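Local coordinates for protein dihydrofolate reductase (PDB 3IA4) that probably catalyses the NADPH-dependent reduction of 7,8-dihydrofolate to 5,6,7,8-tetrahydrofolate, a key step of folate metabolism, at residues W23-R34 against Y143-Y153. Sequence-based numbering, arbitrary orientation.
Sequences WHLPAELQLFKR and YAADDKNPHNY. With MTX (methotrexate), chain F.
L25, beside helix 26-36, and N149, in the hairpin loop joining strands 135-143 and 153-160, bring their CA atoms to 5.0 Å. The central bond runs from A27 N to N149 OD1 (2.9 Å, N-H...O 159°), in the carbonyl plane and on a lone pair. The other end of the amide is fixed too: N149 ND2 donates to D146 OD1 (3.0 Å), which also accepts from K148 N in an Asx turn. With an alanine at N149, A27 N would probably lose its acceptor and D146 OD1 one of its donors. L25 splits its methyls between N149 and Y153, CD1 at 3.5 Å from N149 CB and CD2 at 3.8 Å from Y153 CD1. In Y153, chi1 of 65° places CG between the backbone N and the carbonyl carbon and carries the ring alongside L25, A27 and E28. Its OH meets a water in the ring plane, and that water donates to A27 O and accepts from R34 NH2. R34 NH2 also reaches Y143 OH in a weak bond (3.2 Å, 127°), while E141 holds the same hydroxyl. L31 CD1 abuts both tyrosine rings, 3.9 Å from Y143 CE1 and near the Y153 ring edge at CE2. One well-aligned hydrogen bond, one weak one, a water bridge and apolar contacts thus tie the hairpin to one side of the helix whose E28 carboxylate grips methotrexate, OE2 accepting from NA2 at 2.7 Å.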
loop_
_atom_site.group_PDB
_atom_site.type_symbol
_atom_site.label_atom_id
_atom_site.label_comp_id
_atom_site.label_asym_id
_atom_site.label_seq_id
_atom_site.Cartn_x
_atom_site.Cartn_y
_atom_site.Cartn_z
ATOM N N TRP A 23 -7.412 -1.718 13.185
ATOM C CA TRP A 23 -8.696 -1.010 13.148
ATOM C C TRP A 23 -9.666 -1.871 12.374
ATOM O O TRP A 23 -9.273 -2.766 11.629
ATOM C CB TRP A 23 -8.611 0.371 12.464
ATOM C CG TRP A 23 -7.899 0.410 11.129
ATOM C CD1 TRP A 23 -8.372 -0.010 9.907
ATOM C CD2 TRP A 23 -6.551 0.832 10.913
ATOM N NE1 TRP A 23 -7.405 0.208 8.911
ATOM C CE2 TRP A 23 -6.277 0.699 9.523
ATOM C CE3 TRP A 23 -5.548 1.363 11.771
ATOM C CZ2 TRP A 23 -5.040 1.048 8.961
ATOM C CZ3 TRP A 23 -4.297 1.698 11.207
ATOM C CH2 TRP A 23 -4.070 1.565 9.818
ATOM N N HIS A 24 -10.950 -1.597 12.588
ATOM C CA HIS A 24 -12.030 -2.226 11.809
ATOM C C HIS A 24 -12.601 -1.171 10.870
ATOM O O HIS A 24 -13.172 -0.189 11.335
ATOM C CB HIS A 24 -13.146 -2.720 12.761
ATOM C CG HIS A 24 -14.243 -3.461 12.038
ATOM N ND1 HIS A 24 -15.475 -2.901 11.769
ATOM C CD2 HIS A 24 -14.242 -4.675 11.450
ATOM C CE1 HIS A 24 -16.199 -3.751 11.055
ATOM N NE2 HIS A 24 -15.476 -4.842 10.862
ATOM N N LEU A 25 -12.430 -1.333 9.552
ATOM C CA LEU A 25 -12.856 -0.328 8.611
ATOM C C LEU A 25 -13.043 -0.974 7.229
ATOM O O LEU A 25 -12.273 -0.770 6.300
ATOM C CB LEU A 25 -11.752 0.801 8.581
ATOM C CG LEU A 25 -12.186 2.219 8.260
ATOM C CD1 LEU A 25 -13.355 2.731 9.187
ATOM C CD2 LEU A 25 -10.960 3.203 8.269
ATOM N N PRO A 26 -14.075 -1.815 7.087
ATOM C CA PRO A 26 -14.242 -2.611 5.877
ATOM C C PRO A 26 -14.345 -1.773 4.625
ATOM O O PRO A 26 -13.901 -2.226 3.569
ATOM C CB PRO A 26 -15.610 -3.307 6.086
ATOM C CG PRO A 26 -16.144 -2.798 7.406
ATOM C CD PRO A 26 -15.069 -2.080 8.133
ATOM N N ALA A 27 -14.963 -0.596 4.690
ATOM C CA ALA A 27 -15.103 0.196 3.483
ATOM C C ALA A 27 -13.784 0.644 2.896
ATOM O O ALA A 27 -13.703 0.966 1.703
ATOM C CB ALA A 27 -15.969 1.465 3.750
ATOM N N GLU A 28 -12.776 0.796 3.749
ATOM C CA GLU A 28 -11.463 1.231 3.292
ATOM C C GLU A 28 -10.872 0.185 2.349
ATOM O O GLU A 28 -10.117 0.533 1.444
ATOM C CB GLU A 28 -10.521 1.448 4.457
ATOM C CG GLU A 28 -9.519 2.552 4.180
ATOM C CD GLU A 28 -8.303 2.117 3.351
ATOM O OE1 GLU A 28 -7.822 0.994 3.583
ATOM O OE2 GLU A 28 -7.839 2.908 2.484
ATOM N N LEU A 29 -11.201 -1.085 2.537
ATOM C CA LEU A 29 -10.654 -2.110 1.610
ATOM C C LEU A 29 -11.255 -1.966 0.241
ATOM O O LEU A 29 -10.637 -2.387 -0.767
ATOM C CB LEU A 29 -10.928 -3.560 2.070
ATOM C CG LEU A 29 -10.269 -3.965 3.374
ATOM C CD1 LEU A 29 -10.662 -5.428 3.780
ATOM C CD2 LEU A 29 -8.750 -3.818 3.269
ATOM N N GLN A 30 -12.482 -1.444 0.196
ATOM C CA GLN A 30 -13.130 -1.145 -1.084
ATOM C C GLN A 30 -12.424 0.020 -1.771
ATOM O O GLN A 30 -12.313 0.050 -2.993
ATOM C CB GLN A 30 -14.618 -0.817 -0.909
ATOM C CG GLN A 30 -15.404 -2.017 -0.390
ATOM C CD GLN A 30 -15.225 -3.266 -1.241
ATOM O OE1 GLN A 30 -15.360 -3.217 -2.470
ATOM N NE2 GLN A 30 -14.901 -4.389 -0.595
ATOM N N LEU A 31 -11.962 1.000 -0.989
ATOM C CA LEU A 31 -11.160 2.062 -1.573
ATOM C C LEU A 31 -9.875 1.493 -2.144
ATOM O O LEU A 31 -9.440 1.867 -3.239
ATOM C CB LEU A 31 -10.848 3.118 -0.482
ATOM C CG LEU A 31 -10.081 4.390 -0.843
ATOM C CD1 LEU A 31 -10.237 5.446 0.271
ATOM C CD2 LEU A 31 -8.588 4.038 -1.106
ATOM N N PHE A 32 -9.226 0.616 -1.380
ATOM C CA PHE A 32 -7.985 0.002 -1.848
ATOM C C PHE A 32 -8.244 -0.775 -3.164
ATOM O O PHE A 32 -7.480 -0.726 -4.158
ATOM C CB PHE A 32 -7.447 -0.924 -0.740
ATOM C CG PHE A 32 -6.387 -1.872 -1.185
ATOM C CD1 PHE A 32 -5.040 -1.462 -1.262
ATOM C CD2 PHE A 32 -6.702 -3.177 -1.550
ATOM C CE1 PHE A 32 -4.068 -2.324 -1.669
ATOM C CE2 PHE A 32 -5.731 -4.034 -2.003
ATOM C CZ PHE A 32 -4.396 -3.644 -2.020
ATOM N N LYS A 33 -9.306 -1.534 -3.149
ATOM C CA LYS A 33 -9.636 -2.301 -4.359
ATOM C C LYS A 33 -9.870 -1.411 -5.582
ATOM O O LYS A 33 -9.314 -1.678 -6.669
ATOM C CB LYS A 33 -10.870 -3.155 -4.091
ATOM C CG LYS A 33 -11.149 -4.108 -5.267
ATOM C CD LYS A 33 -12.550 -4.706 -5.038
ATOM C CE LYS A 33 -12.939 -5.645 -6.172
ATOM N NZ LYS A 33 -12.719 -7.087 -5.786
ATOM N N ARG A 34 -10.677 -0.352 -5.447
ATOM C CA ARG A 34 -10.898 0.530 -6.570
ATOM C C ARG A 34 -9.578 1.110 -7.104
ATOM O O ARG A 34 -9.404 1.337 -8.328
ATOM C CB ARG A 34 -11.796 1.718 -6.202
ATOM C CG ARG A 34 -13.180 1.405 -5.690
ATOM C CD ARG A 34 -13.980 2.728 -5.610
ATOM N NE ARG A 34 -13.694 3.555 -4.422
ATOM C CZ ARG A 34 -14.241 3.321 -3.222
ATOM N NH1 ARG A 34 -15.053 2.286 -3.061
ATOM N NH2 ARG A 34 -13.969 4.100 -2.179
ATOM N N TYR A 143 -14.772 10.604 3.758
ATOM C CA TYR A 143 -15.714 9.538 4.124
ATOM C C TYR A 143 -16.079 9.583 5.608
ATOM O O TYR A 143 -15.348 9.062 6.472
ATOM C CB TYR A 143 -15.133 8.161 3.798
ATOM C CG TYR A 143 -14.785 7.929 2.355
ATOM C CD1 TYR A 143 -13.519 8.218 1.861
ATOM C CD2 TYR A 143 -15.710 7.341 1.475
ATOM C CE1 TYR A 143 -13.202 7.993 0.537
ATOM C CE2 TYR A 143 -15.381 7.104 0.141
ATOM C CZ TYR A 143 -14.129 7.434 -0.320
ATOM O OH TYR A 143 -13.757 7.214 -1.639
ATOM N N ALA A 144 -17.223 10.180 5.942
ATOM C CA ALA A 144 -17.586 10.271 7.357
ATOM C C ALA A 144 -17.936 8.871 7.890
ATOM O O ALA A 144 -18.407 8.004 7.144
ATOM C CB ALA A 144 -18.771 11.246 7.559
ATOM N N ALA A 145 -17.665 8.687 9.169
ATOM C CA ALA A 145 -17.999 7.424 9.881
ATOM C C ALA A 145 -19.480 7.051 9.629
ATOM O O ALA A 145 -20.336 7.922 9.549
ATOM C CB ALA A 145 -17.788 7.621 11.345
ATOM N N ASP A 146 -19.758 5.757 9.545
ATOM C CA ASP A 146 -21.171 5.292 9.409
ATOM C C ASP A 146 -21.379 4.003 10.214
ATOM O O ASP A 146 -20.513 3.611 10.988
ATOM C CB ASP A 146 -21.587 5.107 7.939
ATOM C CG ASP A 146 -20.812 3.996 7.190
ATOM O OD1 ASP A 146 -20.214 3.098 7.816
ATOM O OD2 ASP A 146 -20.852 3.969 5.921
ATOM N N ASP A 147 -22.542 3.372 10.059
ATOM C CA ASP A 147 -22.791 2.200 10.875
ATOM C C ASP A 147 -21.894 1.042 10.610
ATOM O O ASP A 147 -21.870 0.152 11.439
ATOM C CB ASP A 147 -24.234 1.728 10.756
ATOM C CG ASP A 147 -25.200 2.703 11.368
ATOM O OD1 ASP A 147 -26.387 2.585 11.021
ATOM O OD2 ASP A 147 -24.783 3.591 12.169
ATOM N N LYS A 148 -21.108 1.030 9.519
ATOM C CA LYS A 148 -20.222 -0.115 9.277
ATOM C C LYS A 148 -18.736 0.247 9.490
ATOM O O LYS A 148 -17.883 -0.618 9.556
ATOM C CB LYS A 148 -20.409 -0.687 7.859
ATOM C CG LYS A 148 -21.549 -1.718 7.807
ATOM C CD LYS A 148 -21.616 -2.435 6.441
ATOM C CE LYS A 148 -20.292 -3.170 6.086
ATOM N NZ LYS A 148 -19.568 -3.878 7.215
ATOM N N ASN A 149 -18.479 1.536 9.623
ATOM C CA ASN A 149 -17.108 2.065 9.654
ATOM C C ASN A 149 -17.065 3.129 10.716
ATOM O O ASN A 149 -17.552 4.220 10.502
ATOM C CB ASN A 149 -16.785 2.684 8.283
ATOM C CG ASN A 149 -16.780 1.677 7.202
ATOM O OD1 ASN A 149 -15.747 0.985 6.973
ATOM N ND2 ASN A 149 -17.949 1.512 6.541
ATOM N N PRO A 150 -16.433 2.832 11.866
ATOM C CA PRO A 150 -16.546 3.664 13.063
ATOM C C PRO A 150 -15.651 4.906 13.095
ATOM O O PRO A 150 -15.779 5.672 14.025
ATOM C CB PRO A 150 -16.109 2.727 14.190
ATOM C CG PRO A 150 -15.264 1.616 13.490
ATOM C CD PRO A 150 -15.750 1.528 12.099
ATOM N N HIS A 151 -14.767 5.093 12.134
ATOM C CA HIS A 151 -13.871 6.235 12.157
ATOM C C HIS A 151 -14.013 7.012 10.883
ATOM O O HIS A 151 -14.179 6.417 9.827
ATOM C CB HIS A 151 -12.386 5.709 12.201
ATOM C CG HIS A 151 -12.182 4.634 13.219
ATOM N ND1 HIS A 151 -12.408 4.850 14.557
ATOM C CD2 HIS A 151 -11.765 3.344 13.109
ATOM C CE1 HIS A 151 -12.186 3.731 15.232
ATOM N NE2 HIS A 151 -11.785 2.804 14.381
ATOM N N ASN A 152 -13.890 8.339 10.968
ATOM C CA ASN A 152 -13.794 9.152 9.787
ATOM C C ASN A 152 -12.487 8.824 9.055
ATOM O O ASN A 152 -11.471 8.599 9.692
ATOM C CB ASN A 152 -13.706 10.608 10.196
ATOM C CG ASN A 152 -14.975 11.115 10.877
ATOM O OD1 ASN A 152 -16.039 10.668 10.563
ATOM N ND2 ASN A 152 -14.843 12.054 11.815
ATOM N N TYR A 153 -12.533 8.844 7.742
ATOM C CA TYR A 153 -11.277 8.712 6.955
ATOM C C TYR A 153 -11.370 9.494 5.686
ATOM O O TYR A 153 -12.454 9.981 5.330
ATOM C CB TYR A 153 -10.874 7.244 6.742
ATOM C CG TYR A 153 -11.863 6.436 5.900
ATOM C CD1 TYR A 153 -13.013 5.907 6.464
ATOM C CD2 TYR A 153 -11.632 6.244 4.550
ATOM C CE1 TYR A 153 -13.940 5.171 5.660
ATOM C CE2 TYR A 153 -12.521 5.495 3.750
ATOM C CZ TYR A 153 -13.660 4.971 4.320
ATOM O OH TYR A 153 -14.538 4.245 3.513
HETATM N N1 MTX F . -5.552 0.182 2.397
HETATM C C2 MTX F . -4.838 1.083 1.689
HETATM N NA2 MTX F . -5.385 2.301 1.510
HETATM N N3 MTX F . -3.618 0.759 1.166
HETATM C C4 MTX F . -3.089 -0.491 1.335
HETATM N NA4 MTX F . -1.898 -0.739 0.846
HETATM C C4A MTX F . -3.815 -1.416 2.016
HETATM N N5 MTX F . -3.316 -2.691 2.152
HETATM C C6 MTX F . -4.048 -3.615 2.853
HETATM C C7 MTX F . -5.298 -3.332 3.401
HETATM N N8 MTX F . -5.816 -2.039 3.234
HETATM C C8A MTX F . -5.053 -1.101 2.547
HETATM C C9 MTX F . -3.435 -5.002 3.005
HETATM N N10 MTX F . -4.379 -6.002 3.505
HETATM C CM MTX F . -4.100 -6.560 4.850
HETATM C C11 MTX F . -7.636 -7.346 1.209
HETATM C C12 MTX F . -7.435 -7.841 2.491
HETATM C C13 MTX F . -6.361 -7.417 3.246
HETATM C C14 MTX F . -5.491 -6.458 2.727
HETATM C C15 MTX F . -5.732 -5.962 1.448
HETATM C C16 MTX F . -6.735 -6.440 0.648
HETATM C C MTX F . -8.791 -7.715 0.382
HETATM O O MTX F . -9.443 -8.927 0.551
HETATM N N MTX F . -9.195 -6.797 -0.494
HETATM C CA MTX F . -10.205 -7.020 -1.488
HETATM C CT MTX F . -9.671 -6.603 -2.840
HETATM O O1 MTX F . -8.803 -5.681 -2.904
HETATM O O2 MTX F . -10.122 -7.153 -3.875
HETATM C CB MTX F . -11.469 -6.191 -1.225
HETATM C CG MTX F . -12.122 -6.571 0.103
HETATM C CD MTX F . -12.719 -7.982 0.134
HETATM O OE1 MTX F . -13.320 -8.413 1.161
HETATM O OE2 MTX F . -12.630 -8.750 -0.847
HETATM O O HOH W 1 -11.421 -0.020 14.901
HETATM O O HOH W 2 -14.229 3.826 0.986
#